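Local coordinates for mandelate racemase / muconate lactonizing enzyme, C-terminal domain protein (Labrenzia alexandrii, PDB 4E5T) that binds magnesium and is a putative member of the mandelate racemase/muconate lactonizing group of the enolase superfamily, probably acting on a carboxylate substrate not yet identified, at residues P248-A252 and R276-A282; V58-F63 and K77-A81; P16-G20 and S342-F346; I25-L29 and L377-R383. One frame throughout, in Å; residues are numbered along the deposited sequence.

Interactions 1 and 2 each join helices close together in the sequence, the first within the barrel, the second within the N-terminal domain. Interactions 3 and 4 tie residues more than 300 positions apart, so both stitch N-terminal elements to later parts of the chain. Interaction 1 is the most buried and meets largely through carbon; the other three are partly buried and mix apolar packing with polar ends. A lysine grips a carbonyl in interaction 2, a histidine meets an arginine in interaction 3, and a salt-bridge network rims interaction 4. Interactions 1 and 2 both face the second subunit, and Phe59 of 58-63 packs on Leu29 of 25-29.

Interaction 1: P248-A252 and R276-A282; sequences PEDMA and RVLETGA
Pro248 lays its ring CG against Arg276 CD at 3.7 Å, the start of a mostly apolar contact between helices 248-257 and 270-280. Its CB meets Ala282 CB at 3.9 Å. Met251 CB reaches the same methyl, 3.8 Å from Ala282 CB, and its CG lies near Ala282 O. Ala252 fits its methyl against the backbone where the second helix ends, and its CA meets Gly281 O in a CA-H...O contact of 3.5 Å.

Among polar groups, Thr280 OG1, set between its own N and carbonyl carbon (chi1 61°), donates to Arg276 O at 2.8 Å; Thr280 N reaches that oxygen from the opposite face. Replacing Thr280 by an alanine would probably leave Arg276 O with the backbone N as its one donor here and open a gap beside Glu249 CG.

The charges Glu249 and Arg276 face each other with OE2 and NE 4.1 Å apart, beyond a salt bridge; Arg276 finds firmer partners in Glu246 and Glu249 of the second subunit. Gly281, at positive phi, closes helix 270-280 with a Schellman motif. Segments 248-252 and 276-280 run 36° apart; two successive outer helices, with strand 262-264 between them in sequence, are typical of a TIM-type barrel.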
loop_
_atom_site.group_PDB
_atom_site.type_symbol
_atom_site.label_atom_id
_atom_site.label_comp_id
_atom_site.label_asym_id
_atom_site.label_seq_id
_atom_site.Cartn_x
_atom_site.Cartn_y
_atom_site.Cartn_z
ATOM N N PRO A 248 1.134 -10.568 13.906
ATOM C CA PRO A 248 -0.262 -10.151 13.705
ATOM C C PRO A 248 -0.607 -9.875 12.237
ATOM O O PRO A 248 -1.772 -10.040 11.861
ATOM C CB PRO A 248 -0.373 -8.862 14.534
ATOM C CG PRO A 248 0.635 -9.011 15.598
ATOM C CD PRO A 248 1.780 -9.810 14.992
ATOM N N GLU A 249 0.373 -9.469 11.427
ATOM C CA GLU A 249 0.126 -9.189 10.008
ATOM C C GLU A 249 -0.503 -10.395 9.309
ATOM O O GLU A 249 -1.379 -10.249 8.457
ATOM C CB GLU A 249 1.421 -8.787 9.280
ATOM C CG GLU A 249 1.936 -7.388 9.570
ATOM C CD GLU A 249 2.901 -7.352 10.748
ATOM O OE1 GLU A 249 3.005 -8.379 11.463
ATOM O OE2 GLU A 249 3.555 -6.296 10.957
ATOM N N ASP A 250 -0.043 -11.583 9.691
ATOM C CA ASP A 250 -0.520 -12.830 9.116
ATOM C C ASP A 250 -1.892 -13.176 9.634
ATOM O O ASP A 250 -2.679 -13.794 8.942
ATOM C CB ASP A 250 0.421 -13.982 9.463
ATOM C CG ASP A 250 1.685 -13.982 8.631
ATOM O OD1 ASP A 250 1.690 -13.407 7.518
ATOM O OD2 ASP A 250 2.675 -14.574 9.103
ATOM N N MET A 251 -2.171 -12.810 10.872
ATOM C CA MET A 251 -3.441 -13.182 11.464
ATOM C C MET A 251 -4.501 -12.394 10.728
ATOM O O MET A 251 -5.622 -12.876 10.531
ATOM C CB MET A 251 -3.464 -12.881 12.964
ATOM C CG MET A 251 -4.673 -13.453 13.711
ATOM S SD MET A 251 -4.593 -13.304 15.528
ATOM C CE MET A 251 -3.867 -14.873 16.009
ATOM N N ALA A 252 -4.125 -11.195 10.286
ATOM C CA ALA A 252 -5.076 -10.305 9.651
ATOM C C ALA A 252 -5.587 -10.894 8.327
ATOM O O ALA A 252 -6.681 -10.563 7.860
ATOM C CB ALA A 252 -4.470 -8.965 9.452
ATOM N N ARG A 276 -0.332 -3.084 17.424
ATOM C CA ARG A 276 -0.153 -3.773 16.151
ATOM C C ARG A 276 -1.346 -4.667 15.755
ATOM O O ARG A 276 -1.756 -4.677 14.583
ATOM C CB ARG A 276 1.157 -4.571 16.142
ATOM C CG ARG A 276 1.384 -5.370 14.862
ATOM C CD ARG A 276 2.748 -6.050 14.839
ATOM N NE ARG A 276 3.821 -5.071 14.892
ATOM C CZ ARG A 276 4.548 -4.816 15.973
ATOM N NH1 ARG A 276 4.333 -5.494 17.091
ATOM N NH2 ARG A 276 5.499 -3.889 15.926
ATOM N N VAL A 277 -1.887 -5.417 16.718
ATOM C CA VAL A 277 -3.063 -6.252 16.477
ATOM C C VAL A 277 -4.184 -5.384 15.913
ATOM O O VAL A 277 -4.736 -5.667 14.854
ATOM C CB VAL A 277 -3.593 -6.939 17.779
ATOM C CG1 VAL A 277 -5.020 -7.405 17.587
ATOM C CG2 VAL A 277 -2.716 -8.104 18.204
ATOM N N LEU A 278 -4.498 -4.309 16.624
ATOM C CA LEU A 278 -5.582 -3.428 16.226
ATOM C C LEU A 278 -5.367 -2.847 14.843
ATOM O O LEU A 278 -6.241 -2.946 13.989
ATOM C CB LEU A 278 -5.755 -2.313 17.248
ATOM C CG LEU A 278 -6.272 -2.872 18.564
ATOM C CD1 LEU A 278 -6.365 -1.775 19.631
ATOM C CD2 LEU A 278 -7.606 -3.570 18.319
ATOM N N GLU A 279 -4.196 -2.261 14.620
ATOM C CA GLU A 279 -3.945 -1.546 13.381
ATOM C C GLU A 279 -3.873 -2.455 12.156
ATOM O O GLU A 279 -4.367 -2.087 11.074
ATOM C CB GLU A 279 -2.721 -0.659 13.510
ATOM C CG GLU A 279 -3.041 0.614 14.249
ATOM C CD GLU A 279 -1.832 1.269 14.864
ATOM O OE1 GLU A 279 -0.697 0.811 14.592
ATOM O OE2 GLU A 279 -2.036 2.234 15.631
ATOM N N THR A 280 -3.295 -3.643 12.328
ATOM C CA THR A 280 -3.201 -4.571 11.210
ATOM C C THR A 280 -4.537 -5.204 10.947
ATOM O O THR A 280 -4.731 -5.803 9.898
ATOM C CB THR A 280 -2.188 -5.712 11.441
ATOM O OG1 THR A 280 -2.584 -6.467 12.583
ATOM C CG2 THR A 280 -0.780 -5.177 11.654
ATOM N N GLY A 281 -5.458 -5.076 11.900
ATOM C CA GLY A 281 -6.737 -5.763 11.825
ATOM C C GLY A 281 -6.590 -7.262 12.037
ATOM O O GLY A 281 -7.210 -8.054 11.334
ATOM N N ALA A 282 -5.757 -7.658 12.996
ATOM C CA ALA A 282 -5.553 -9.077 13.313
ATOM C C ALA A 282 -6.683 -9.662 14.160
ATOM O O ALA A 282 -6.952 -10.849 14.097
ATOM C CB ALA A 282 -4.232 -9.281 14.012
#

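Interaction 2: V58-F63 and K77-A81; sequences VFARQF and KTYGA
Gln62 and Lys77 set their side chains obliquely across each other, and this crossing fills the middle of the contact between helices 48-63 and 71-79. The Gln62 chain bends at chi2 (-45°), which turns the amide back over the start of the 77-81 segment: OE1 lies beside the Lys77 methylenes, and NE2 faces Ala81 CB at 3.8 Å. Lys77 runs the other way, past the amide to the backbone, where NZ donates to Gln62 O at 2.8 Å. The ammonium meets that carbonyl at a C=O...N angle of 129°, tilted 20° from its plane. Its second partner, Glu66, is a long and weak one.

One residue on, Thr78 is wedged among Gln62, Phe63 and Val58. Its OG1 lies 3.4 Å from Gln62 CG and also 3.4 Å from Phe63 CE1, the Phe63 side chain crossing it at about a right angle, yet its hydrogen bond goes to Leu74 O within its own helix. Its other branch, the methyl CG2, meets Val58 CG1 at 3.9 Å. Val58 and Phe63 rest in turn on helix 89-110, through Val94 and through Leu95 and Leu98, and Phe46 of the second subunit packs on Val58.

The 58-63 segment includes a wider pi-type turn at 59-63. The chemistry thus divides by depth: carbon contacts lie inward, and the lysine charge satisfies a carbonyl near the C-terminal end of helix 48-63, where the helix dipole would probably favour it.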
loop_
_atom_site.group_PDB
_atom_site.type_symbol
_atom_site.label_atom_id
_atom_site.label_comp_id
_atom_site.label_asym_id
_atom_site.label_seq_id
_atom_site.Cartn_x
_atom_site.Cartn_y
_atom_site.Cartn_z
ATOM N N VAL A 58 12.022 -7.799 41.681
ATOM C CA VAL A 58 11.485 -6.563 41.114
ATOM C C VAL A 58 10.982 -5.577 42.191
ATOM O O VAL A 58 11.356 -4.410 42.167
ATOM C CB VAL A 58 10.368 -6.816 40.082
ATOM C CG1 VAL A 58 9.829 -5.499 39.561
ATOM C CG2 VAL A 58 10.881 -7.675 38.939
ATOM N N PHE A 59 10.145 -6.047 43.123
ATOM C CA PHE A 59 9.609 -5.195 44.194
ATOM C C PHE A 59 10.702 -4.493 45.012
ATOM O O PHE A 59 10.552 -3.329 45.390
ATOM C CB PHE A 59 8.677 -5.965 45.145
ATOM C CG PHE A 59 8.152 -5.124 46.282
ATOM C CD1 PHE A 59 6.996 -4.357 46.124
ATOM C CD2 PHE A 59 8.813 -5.083 47.513
ATOM C CE1 PHE A 59 6.502 -3.564 47.170
ATOM C CE2 PHE A 59 8.329 -4.298 48.567
ATOM C CZ PHE A 59 7.177 -3.537 48.388
ATOM N N ALA A 60 11.785 -5.202 45.303
ATOM C CA ALA A 60 12.894 -4.581 45.996
ATOM C C ALA A 60 13.564 -3.551 45.083
ATOM O O ALA A 60 13.839 -2.425 45.499
ATOM C CB ALA A 60 13.889 -5.635 46.463
ATOM N N ARG A 61 13.801 -3.933 43.828
ATOM C CA ARG A 61 14.536 -3.088 42.888
ATOM C C ARG A 61 13.720 -1.874 42.434
ATOM O O ARG A 61 14.252 -0.777 42.293
ATOM C CB ARG A 61 15.000 -3.912 41.679
ATOM C CG ARG A 61 16.495 -3.842 41.373
ATOM C CD ARG A 61 16.939 -5.000 40.472
ATOM N NE ARG A 61 17.571 -6.104 41.203
ATOM C CZ ARG A 61 18.890 -6.275 41.320
ATOM N NH1 ARG A 61 19.727 -5.408 40.752
ATOM N NH2 ARG A 61 19.374 -7.308 42.006
ATOM N N GLN A 62 12.425 -2.067 42.226
ATOM C CA GLN A 62 11.598 -1.002 41.672
ATOM C C GLN A 62 10.559 -0.362 42.601
ATOM O O GLN A 62 10.315 0.841 42.493
ATOM C CB GLN A 62 10.893 -1.454 40.382
ATOM C CG GLN A 62 11.771 -2.080 39.315
ATOM C CD GLN A 62 13.055 -1.326 39.081
ATOM O OE1 GLN A 62 13.128 -0.105 39.261
ATOM N NE2 GLN A 62 14.093 -2.057 38.673
ATOM N N PHE A 63 9.937 -1.134 43.494
ATOM C CA PHE A 63 8.746 -0.614 44.182
ATOM C C PHE A 63 8.933 -0.083 45.600
ATOM O O PHE A 63 8.342 0.925 45.958
ATOM C CB PHE A 63 7.602 -1.624 44.139
ATOM C CG PHE A 63 7.011 -1.807 42.767
ATOM C CD1 PHE A 63 7.794 -2.283 41.716
ATOM C CD2 PHE A 63 5.679 -1.509 42.523
ATOM C CE1 PHE A 63 7.261 -2.449 40.451
ATOM C CE2 PHE A 63 5.139 -1.680 41.260
ATOM C CZ PHE A 63 5.929 -2.151 40.222
ATOM N N LYS A 77 9.876 2.324 35.179
ATOM C CA LYS A 77 11.061 1.862 35.912
ATOM C C LYS A 77 11.304 0.376 35.710
ATOM O O LYS A 77 12.433 -0.054 35.586
ATOM C CB LYS A 77 10.942 2.147 37.419
ATOM C CG LYS A 77 11.341 3.557 37.814
ATOM C CD LYS A 77 11.297 3.754 39.309
ATOM C CE LYS A 77 12.194 2.780 40.048
ATOM N NZ LYS A 77 11.950 2.853 41.528
ATOM N N THR A 78 10.232 -0.402 35.659
ATOM C CA THR A 78 10.335 -1.856 35.608
ATOM C C THR A 78 10.611 -2.361 34.195
ATOM O O THR A 78 11.484 -3.205 33.961
ATOM C CB THR A 78 9.045 -2.469 36.158
ATOM O OG1 THR A 78 8.932 -2.077 37.522
ATOM C CG2 THR A 78 9.069 -3.977 36.093
ATOM N N TYR A 79 9.840 -1.807 33.274
ATOM C CA TYR A 79 9.902 -2.078 31.849
ATOM C C TYR A 79 11.243 -1.686 31.216
ATOM O O TYR A 79 11.658 -2.269 30.205
ATOM C CB TYR A 79 8.788 -1.272 31.192
ATOM C CG TYR A 79 8.629 -1.491 29.725
ATOM C CD1 TYR A 79 8.365 -2.754 29.220
ATOM C CD2 TYR A 79 8.707 -0.423 28.839
ATOM C CE1 TYR A 79 8.200 -2.954 27.853
ATOM C CE2 TYR A 79 8.540 -0.608 27.486
ATOM C CZ TYR A 79 8.288 -1.873 26.992
ATOM O OH TYR A 79 8.119 -2.047 25.639
ATOM N N GLY A 80 11.914 -0.696 31.797
ATOM C CA GLY A 80 13.133 -0.192 31.206
ATOM C C GLY A 80 14.365 -0.634 31.959
ATOM O O GLY A 80 15.501 -0.308 31.573
ATOM N N ALA A 81 14.135 -1.361 33.049
ATOM C CA ALA A 81 15.222 -1.899 33.853
ATOM C C ALA A 81 16.119 -2.795 32.996
ATOM O O ALA A 81 15.630 -3.559 32.165
ATOM C CB ALA A 81 14.656 -2.668 35.015
#

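Interaction 3: P16-G20 and S342-F346; sequences PPRHG and SIRTF
The imidazole of His19 meets the guanidinium of Arg344 with their planes 46° apart. One face of the ring is covered by Pro17, whose CG sits 3.5 Å above the plane and over its centre. Arg344 CD lies at the ring edge, in plane, 3.4 Å from His19 ND1. From the other group's standpoint, His19 ND1 lies at the edge of the guanidinium, near its plane and 2.9 Å from Arg344 NH1. Tyr133 also stacks with the imidazole. The arginine reaches the ring because its chain, extended through chi2, bends at chi3 (-40°); its firmest polar partner is Asp347, which pairs with NH2.

Beside the flat groups lies a smaller apolar patch. Ile343 CG2, anti to its own backbone N, touches His19 CB at 3.7 Å, and its CD1 meets Gly20 CA at 3.9 Å. Gly20 sits at positive phi, a conformation that favours glycine. The cis peptide before Pro17 belongs to the same loop that brings the proline onto the imidazole.

The 342-346 segment folds into a type II' beta turn from Ile343 to Phe346, closed by Phe346 N to Ile343 O at 2.9 Å, and Arg344 projects from its first corner. The turn follows strand 340-342, and the side chain of Ile343 is about 10 Å from the bound magnesium ion. A loop after the first N-terminal strand set against the rim of the barrel at its metal-binding mouth is consistent with the capping-domain closure known in the enolase superfamily.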
loop_
_atom_site.group_PDB
_atom_site.type_symbol
_atom_site.label_atom_id
_atom_site.label_comp_id
_atom_site.label_asym_id
_atom_site.label_seq_id
_atom_site.Cartn_x
_atom_site.Cartn_y
_atom_site.Cartn_z
ATOM N N PRO A 16 -7.972 -30.613 42.556
ATOM C CA PRO A 16 -8.983 -31.246 41.705
ATOM C C PRO A 16 -10.308 -30.498 41.765
ATOM O O PRO A 16 -10.728 -30.115 42.855
ATOM C CB PRO A 16 -9.131 -32.619 42.339
ATOM C CG PRO A 16 -7.740 -32.927 42.789
ATOM C CD PRO A 16 -7.139 -31.621 43.240
ATOM N N PRO A 17 -10.964 -30.318 40.608
ATOM C CA PRO A 17 -10.542 -30.935 39.349
ATOM C C PRO A 17 -9.570 -30.065 38.562
ATOM O O PRO A 17 -9.466 -30.230 37.347
ATOM C CB PRO A 17 -11.856 -31.065 38.592
ATOM C CG PRO A 17 -12.603 -29.843 39.002
ATOM C CD PRO A 17 -12.197 -29.535 40.431
ATOM N N ARG A 18 -8.886 -29.155 39.252
ATOM C CA ARG A 18 -7.830 -28.331 38.664
ATOM C C ARG A 18 -8.255 -27.556 37.416
ATOM O O ARG A 18 -7.446 -27.367 36.502
ATOM C CB ARG A 18 -6.566 -29.163 38.370
ATOM C CG ARG A 18 -5.988 -29.883 39.590
ATOM C CD ARG A 18 -4.629 -30.528 39.313
ATOM N NE ARG A 18 -4.736 -31.614 38.347
ATOM C CZ ARG A 18 -3.720 -32.092 37.638
ATOM N NH1 ARG A 18 -2.505 -31.579 37.782
ATOM N NH2 ARG A 18 -3.922 -33.081 36.780
ATOM N N HIS A 19 -9.513 -27.118 37.365
ATOM C CA HIS A 19 -9.925 -26.202 36.306
ATOM C C HIS A 19 -9.183 -24.889 36.529
ATOM O O HIS A 19 -8.987 -24.464 37.669
ATOM C CB HIS A 19 -11.441 -25.970 36.301
ATOM C CG HIS A 19 -12.244 -27.207 36.043
ATOM N ND1 HIS A 19 -13.571 -27.319 36.396
ATOM C CD2 HIS A 19 -11.908 -28.389 35.471
ATOM C CE1 HIS A 19 -14.020 -28.515 36.057
ATOM N NE2 HIS A 19 -13.031 -29.184 35.493
ATOM N N GLY A 20 -8.746 -24.266 35.438
ATOM C CA GLY A 20 -7.999 -23.022 35.514
ATOM C C GLY A 20 -6.515 -23.234 35.734
ATOM O O GLY A 20 -5.794 -22.290 36.033
ATOM N N SER A 342 -15.102 -17.180 32.650
ATOM C CA SER A 342 -15.246 -17.648 34.019
ATOM C C SER A 342 -14.771 -19.081 34.135
ATOM O O SER A 342 -14.840 -19.843 33.168
ATOM C CB SER A 342 -16.703 -17.586 34.442
ATOM O OG SER A 342 -17.275 -16.369 34.031
ATOM N N ILE A 343 -14.282 -19.437 35.320
ATOM C CA ILE A 343 -14.023 -20.831 35.652
ATOM C C ILE A 343 -15.315 -21.374 36.281
ATOM O O ILE A 343 -15.630 -21.041 37.428
ATOM C CB ILE A 343 -12.807 -20.971 36.618
ATOM C CG1 ILE A 343 -11.657 -20.081 36.162
ATOM C CG2 ILE A 343 -12.295 -22.403 36.660
ATOM C CD1 ILE A 343 -10.994 -20.582 34.870
ATOM N N ARG A 344 -16.057 -22.188 35.517
ATOM C CA ARG A 344 -17.415 -22.611 35.883
ATOM C C ARG A 344 -18.190 -21.385 36.364
ATOM O O ARG A 344 -18.187 -20.360 35.686
ATOM C CB ARG A 344 -17.397 -23.721 36.940
ATOM C CG ARG A 344 -16.676 -25.019 36.505
ATOM C CD ARG A 344 -16.412 -25.986 37.699
ATOM N NE ARG A 344 -16.001 -25.276 38.924
ATOM C CZ ARG A 344 -14.791 -25.327 39.486
ATOM N NH1 ARG A 344 -13.831 -26.063 38.955
ATOM N NH2 ARG A 344 -14.537 -24.646 40.596
ATOM N N THR A 345 -18.817 -21.466 37.538
ATOM C CA THR A 345 -19.508 -20.300 38.126
ATOM C C THR A 345 -18.750 -19.655 39.290
ATOM O O THR A 345 -19.364 -19.203 40.250
ATOM C CB THR A 345 -20.939 -20.638 38.641
ATOM O OG1 THR A 345 -20.898 -21.782 39.522
ATOM C CG2 THR A 345 -21.904 -20.892 37.480
ATOM N N PHE A 346 -17.424 -19.631 39.205
ATOM C CA PHE A 346 -16.575 -19.051 40.251
ATOM C C PHE A 346 -16.746 -19.642 41.653
ATOM O O PHE A 346 -16.493 -18.968 42.664
ATOM C CB PHE A 346 -16.703 -17.527 40.267
ATOM C CG PHE A 346 -15.938 -16.861 39.166
ATOM C CD1 PHE A 346 -14.562 -17.023 39.074
ATOM C CD2 PHE A 346 -16.586 -16.094 38.209
ATOM C CE1 PHE A 346 -13.850 -16.422 38.060
ATOM C CE2 PHE A 346 -15.875 -15.486 37.196
ATOM C CZ PHE A 346 -14.503 -15.650 37.122
#

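Interaction 4: I25-L29 and L377-R383; sequences IFVKL and LNEDVAR
Lys28 and Glu379 approach at about a right angle, joining strand 23-31 to helix 379-383 by a weak salt bridge of 3.3 Å between NZ and OE2. Lys28 starts with CG anti to its backbone N (chi1 -168°) and then kinks at each of the next three torsions; these bends bring CE beside OE1 and NZ to OE2. Glu379 is the straighter partner, extended beyond CG, and holds its carboxylate among several partners: Arg383 NH1 bonds OE2 at 2.7 Å, met nearly end-on to the C-O bond, while OE1 is hydrogen-bonded with Tyr38 OH. Lys28 NZ and Arg383 NH1 stand 4.1 Å apart, like charges that this carboxylate and Glu8, which also forms a salt bridge with Arg383 NH1, would help to balance. A lysine in place of Glu379 would probably leave Tyr38 OH without its acceptor and crowd three positive groups together.

The other half is apolar. Leu377, extended at chi1, sets CD1 obliquely against Phe26 CD2 at 3.7 Å, and Ala382 CB lies at the edge of that ring, 4.5 Å from CD2. Asn378 starts the helix as N-cap, OD1 accepting from Val381 N at 3.2 Å. Phe26 and Lys28 belong to one face of the three-stranded antiparallel sheet of the N-terminal domain; Ile25 and Leu29 meet its helices. The C-terminal helix thus covers a face of the capping domain typical of enolase-superfamily enzymes.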
loop_
_atom_site.group_PDB
_atom_site.type_symbol
_atom_site.label_atom_id
_atom_site.label_comp_id
_atom_site.label_asym_id
_atom_site.label_seq_id
_atom_site.Cartn_x
_atom_site.Cartn_y
_atom_site.Cartn_z
ATOM N N ILE A 25 -0.187 -17.748 41.194
ATOM C CA ILE A 25 0.846 -16.973 41.876
ATOM C C ILE A 25 0.308 -15.647 42.424
ATOM O O ILE A 25 -0.035 -14.737 41.677
ATOM C CB ILE A 25 2.063 -16.707 40.976
ATOM C CG1 ILE A 25 2.559 -18.008 40.352
ATOM C CG2 ILE A 25 3.159 -16.024 41.782
ATOM C CD1 ILE A 25 3.777 -17.855 39.477
ATOM N N PHE A 26 0.244 -15.532 43.737
ATOM C CA PHE A 26 -0.346 -14.346 44.337
ATOM C C PHE A 26 0.728 -13.447 44.910
ATOM O O PHE A 26 1.795 -13.910 45.318
ATOM C CB PHE A 26 -1.340 -14.746 45.431
ATOM C CG PHE A 26 -2.516 -15.542 44.927
ATOM C CD1 PHE A 26 -3.098 -15.250 43.712
ATOM C CD2 PHE A 26 -3.034 -16.582 45.671
ATOM C CE1 PHE A 26 -4.183 -15.980 43.249
ATOM C CE2 PHE A 26 -4.117 -17.317 45.212
ATOM C CZ PHE A 26 -4.693 -17.009 44.002
ATOM N N VAL A 27 0.450 -12.154 44.928
ATOM C CA VAL A 27 1.317 -11.220 45.632
ATOM C C VAL A 27 0.527 -10.429 46.683
ATOM O O VAL A 27 -0.666 -10.147 46.505
ATOM C CB VAL A 27 2.064 -10.247 44.661
ATOM C CG1 VAL A 27 2.973 -11.007 43.735
ATOM C CG2 VAL A 27 1.094 -9.411 43.859
ATOM N N LYS A 28 1.200 -10.079 47.777
ATOM C CA LYS A 28 0.630 -9.224 48.826
ATOM C C LYS A 28 1.516 -7.976 49.045
ATOM O O LYS A 28 2.637 -8.092 49.524
ATOM C CB LYS A 28 0.502 -10.037 50.126
ATOM C CG LYS A 28 -0.322 -9.393 51.227
ATOM C CD LYS A 28 0.525 -9.171 52.454
ATOM C CE LYS A 28 -0.261 -9.366 53.735
ATOM N NZ LYS A 28 0.506 -10.189 54.722
ATOM N N LEU A 29 1.029 -6.790 48.686
ATOM C CA LEU A 29 1.801 -5.556 48.907
ATOM C C LEU A 29 1.342 -4.809 50.150
ATOM O O LEU A 29 0.150 -4.591 50.348
ATOM C CB LEU A 29 1.693 -4.609 47.716
ATOM C CG LEU A 29 2.234 -5.032 46.357
ATOM C CD1 LEU A 29 2.524 -3.791 45.553
ATOM C CD2 LEU A 29 3.481 -5.846 46.529
ATOM N N LEU A 377 -7.766 -11.484 49.492
ATOM C CA LEU A 377 -7.225 -12.829 49.478
ATOM C C LEU A 377 -7.307 -13.432 50.871
ATOM O O LEU A 377 -6.890 -12.833 51.862
ATOM C CB LEU A 377 -5.781 -12.850 48.964
ATOM C CG LEU A 377 -5.101 -14.230 48.885
ATOM C CD1 LEU A 377 -5.678 -15.116 47.803
ATOM C CD2 LEU A 377 -3.578 -14.119 48.742
ATOM N N ASN A 378 -7.868 -14.622 50.947
ATOM C CA ASN A 378 -7.805 -15.381 52.163
ATOM C C ASN A 378 -6.389 -15.927 52.278
ATOM O O ASN A 378 -6.092 -17.014 51.798
ATOM C CB ASN A 378 -8.826 -16.502 52.106
ATOM C CG ASN A 378 -9.088 -17.104 53.451
ATOM O OD1 ASN A 378 -8.186 -17.187 54.281
ATOM N ND2 ASN A 378 -10.329 -17.536 53.683
ATOM N N GLU A 379 -5.511 -15.149 52.894
ATOM C CA GLU A 379 -4.100 -15.501 52.979
ATOM C C GLU A 379 -3.890 -16.872 53.597
ATOM O O GLU A 379 -2.994 -17.627 53.179
ATOM C CB GLU A 379 -3.327 -14.467 53.801
ATOM C CG GLU A 379 -3.468 -13.052 53.321
ATOM C CD GLU A 379 -2.593 -12.107 54.109
ATOM O OE1 GLU A 379 -2.820 -10.876 54.023
ATOM O OE2 GLU A 379 -1.677 -12.607 54.813
ATOM N N ASP A 380 -4.708 -17.183 54.602
ATOM C CA ASP A 380 -4.574 -18.447 55.316
ATOM C C ASP A 380 -4.907 -19.618 54.413
ATOM O O ASP A 380 -4.159 -20.589 54.359
ATOM C CB ASP A 380 -5.425 -18.472 56.582
ATOM C CG ASP A 380 -4.935 -17.488 57.625
ATOM O OD1 ASP A 380 -3.760 -17.063 57.551
ATOM O OD2 ASP A 380 -5.729 -17.137 58.515
ATOM N N VAL A 381 -6.019 -19.521 53.696
ATOM C CA VAL A 381 -6.343 -20.527 52.694
ATOM C C VAL A 381 -5.225 -20.631 51.668
ATOM O O VAL A 381 -4.880 -21.728 51.233
ATOM C CB VAL A 381 -7.693 -20.247 52.011
ATOM C CG1 VAL A 381 -7.843 -21.069 50.749
ATOM C CG2 VAL A 381 -8.806 -20.559 52.970
ATOM N N ALA A 382 -4.635 -19.492 51.317
ATOM C CA ALA A 382 -3.533 -19.477 50.354
ATOM C C ALA A 382 -2.271 -20.153 50.880
ATOM O O ALA A 382 -1.641 -20.888 50.145
ATOM C CB ALA A 382 -3.230 -18.068 49.876
ATOM N N ARG A 383 -1.899 -19.918 52.137
ATOM C CA ARG A 383 -0.688 -20.553 52.676
ATOM C C ARG A 383 -0.886 -22.037 52.933
ATOM O O ARG A 383 0.075 -22.812 52.953
ATOM C CB ARG A 383 -0.223 -19.899 53.978
ATOM C CG ARG A 383 0.019 -18.428 53.900
ATOM C CD ARG A 383 0.755 -17.917 55.123
ATOM N NE ARG A 383 0.996 -16.487 54.978
ATOM C CZ ARG A 383 0.137 -15.546 55.345
ATOM N NH1 ARG A 383 0.439 -14.267 55.145
ATOM N NH2 ARG A 383 -1.022 -15.889 55.914
#